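Local coordinates for putative carboxylesterase (Lactobacillus plantarum WCFS1, PDB 3BJR), which is a putative carboxylesterase, probably an alpha/beta-hydrolase that cleaves carboxylic ester bonds, though its natural substrate is not established, at residues A[208-213]-A[238-243]. Sequence-based numbering, arbitrary orientation.
Sequences TFIWTT and YELHVF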
# COMPACT_ATOMS: atom_id res chain seq x y z
N THR A 208 0.84 10.65 7.24
CA THR A 208 -0.17 9.65 7.45
C THR A 208 0.25 8.25 7.01
O THR A 208 0.67 8.05 5.87
CB THR A 208 -1.45 10.07 6.68
OG1 THR A 208 -1.83 11.39 7.09
CG2 THR A 208 -2.65 9.08 6.90
N PHE A 209 0.09 7.29 7.91
CA PHE A 209 0.36 5.89 7.64
C PHE A 209 -0.99 5.21 7.59
O PHE A 209 -1.73 5.23 8.54
CB PHE A 209 1.19 5.25 8.74
CG PHE A 209 1.49 3.82 8.51
CD1 PHE A 209 0.66 2.84 8.92
CD2 PHE A 209 2.65 3.46 7.81
CE1 PHE A 209 0.96 1.49 8.70
CE2 PHE A 209 2.95 2.14 7.59
CZ PHE A 209 2.11 1.16 8.00
N ILE A 210 -1.27 4.56 6.46
CA ILE A 210 -2.53 3.87 6.28
C ILE A 210 -2.32 2.43 5.87
O ILE A 210 -1.46 2.12 5.05
CB ILE A 210 -3.37 4.48 5.12
CG1 ILE A 210 -3.39 5.99 5.16
CG2 ILE A 210 -4.80 3.95 5.13
CD1 ILE A 210 -3.79 6.62 3.82
N TRP A 211 -3.13 1.54 6.45
CA TRP A 211 -3.24 0.18 5.97
C TRP A 211 -4.69 -0.26 6.06
O TRP A 211 -5.46 0.18 6.93
CB TRP A 211 -2.29 -0.80 6.65
CG TRP A 211 -2.75 -1.44 7.88
CD1 TRP A 211 -3.22 -2.70 8.01
CD2 TRP A 211 -2.71 -0.88 9.19
NE1 TRP A 211 -3.53 -2.96 9.32
CE2 TRP A 211 -3.19 -1.86 10.07
CE3 TRP A 211 -2.30 0.33 9.70
CZ2 TRP A 211 -3.31 -1.64 11.44
CZ3 TRP A 211 -2.39 0.55 11.05
CH2 TRP A 211 -2.91 -0.43 11.91
N THR A 212 -5.08 -1.08 5.08
CA THR A 212 -6.44 -1.64 5.07
C THR A 212 -6.43 -2.95 4.29
O THR A 212 -5.34 -3.47 3.90
CB THR A 212 -7.51 -0.61 4.56
OG1 THR A 212 -8.83 -1.06 4.91
CG2 THR A 212 -7.42 -0.41 3.12
N THR A 213 -7.62 -3.51 4.10
CA THR A 213 -7.79 -4.75 3.36
C THR A 213 -8.32 -4.49 1.94
O THR A 213 -9.16 -3.59 1.72
CB THR A 213 -8.68 -5.74 4.15
OG1 THR A 213 -8.74 -6.97 3.43
CG2 THR A 213 -10.10 -5.17 4.41
N TYR A 238 3.05 10.26 3.16
CA TYR A 238 2.21 9.13 3.49
C TYR A 238 2.86 7.80 3.17
O TYR A 238 3.81 7.70 2.39
CB TYR A 238 0.85 9.20 2.73
CG TYR A 238 1.00 8.94 1.21
CD1 TYR A 238 1.49 9.89 0.39
CD2 TYR A 238 0.65 7.71 0.64
CE1 TYR A 238 1.67 9.66 -0.96
CE2 TYR A 238 0.82 7.47 -0.72
CZ TYR A 238 1.35 8.45 -1.50
OH TYR A 238 1.55 8.29 -2.85
N GLU A 239 2.30 6.77 3.74
CA GLU A 239 2.59 5.43 3.34
C GLU A 239 1.25 4.67 3.33
O GLU A 239 0.44 4.89 4.17
CB GLU A 239 3.63 4.86 4.30
CG GLU A 239 4.00 3.48 4.11
CD GLU A 239 5.36 3.12 4.65
OE1 GLU A 239 6.31 3.86 4.47
OE2 GLU A 239 5.49 2.08 5.24
N LEU A 240 1.02 3.86 2.32
CA LEU A 240 -0.22 3.12 2.15
C LEU A 240 0.06 1.63 1.91
O LEU A 240 0.82 1.29 1.04
CB LEU A 240 -1.03 3.68 0.98
CG LEU A 240 -2.30 2.98 0.49
CD1 LEU A 240 -3.45 3.12 1.51
CD2 LEU A 240 -2.72 3.55 -0.85
N HIS A 241 -0.63 0.77 2.64
CA HIS A 241 -0.56 -0.69 2.51
C HIS A 241 -1.95 -1.27 2.43
O HIS A 241 -2.69 -1.23 3.40
CB HIS A 241 0.18 -1.23 3.72
CG HIS A 241 1.59 -0.73 3.79
ND1 HIS A 241 2.60 -1.27 3.04
CD2 HIS A 241 2.15 0.28 4.50
CE1 HIS A 241 3.72 -0.61 3.26
NE2 HIS A 241 3.48 0.32 4.16
N VAL A 242 -2.34 -1.73 1.24
CA VAL A 242 -3.64 -2.40 1.01
C VAL A 242 -3.31 -3.90 0.88
O VAL A 242 -2.80 -4.35 -0.13
CB VAL A 242 -4.41 -1.85 -0.21
CG1 VAL A 242 -5.84 -2.35 -0.21
CG2 VAL A 242 -4.46 -0.36 -0.18
N PHE A 243 -3.58 -4.64 1.95
CA PHE A 243 -3.27 -6.06 2.01
C PHE A 243 -4.47 -6.92 1.66
O PHE A 243 -5.61 -6.53 1.88
CB PHE A 243 -2.96 -6.48 3.46
CG PHE A 243 -1.69 -5.93 4.06
CD1 PHE A 243 -0.52 -6.68 3.99
CD2 PHE A 243 -1.69 -4.78 4.81
CE1 PHE A 243 0.65 -6.24 4.57
CE2 PHE A 243 -0.55 -4.36 5.43
CZ PHE A 243 0.65 -5.09 5.27
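Strands 208-213 and 238-243 run parallel and in register, from Thr208 beside Tyr238 to Thr213 beside Phe243, as the last two strands of what is probably an alpha/beta-hydrolase sheet; helix 222-233 makes the beta-alpha-beta crossover between them. Five backbone hydrogen bonds zip them together: Glu239, His241 and Phe243 N give to Thr208, Ile210 and Thr212 O respectively, and Glu239 and His241 O take Ile210 and Thr212 N in turn. The Trp211 CA-H also leans on His241 O, 3.0 Å from CA.

On the face under helix 222-233, Leu240 CD1 reaches Ile210 CB at 3.9 Å. Helix 270-281 covers Phe209, Glu239 and His241 on the other face. Phe209 swings its ring away from its own N (chi1 -180°), which lays it alongside the Glu239 chain; CZ meets His241 CD2 at 3.6 Å, the two ring planes 39° apart.

Two polar atoms bond across the dimer interface, where Leu240, His241 and Val242 pair antiparallel with the second subunit: His241 ND1 with its His241 ND1, Glu239 OE1 with its Lys244 N. NE2 of His241 gives an almost straight 2.9 Å bond, in its own ring plane, to the anti side of Glu239 OE2, 28° out of the carboxylate plane.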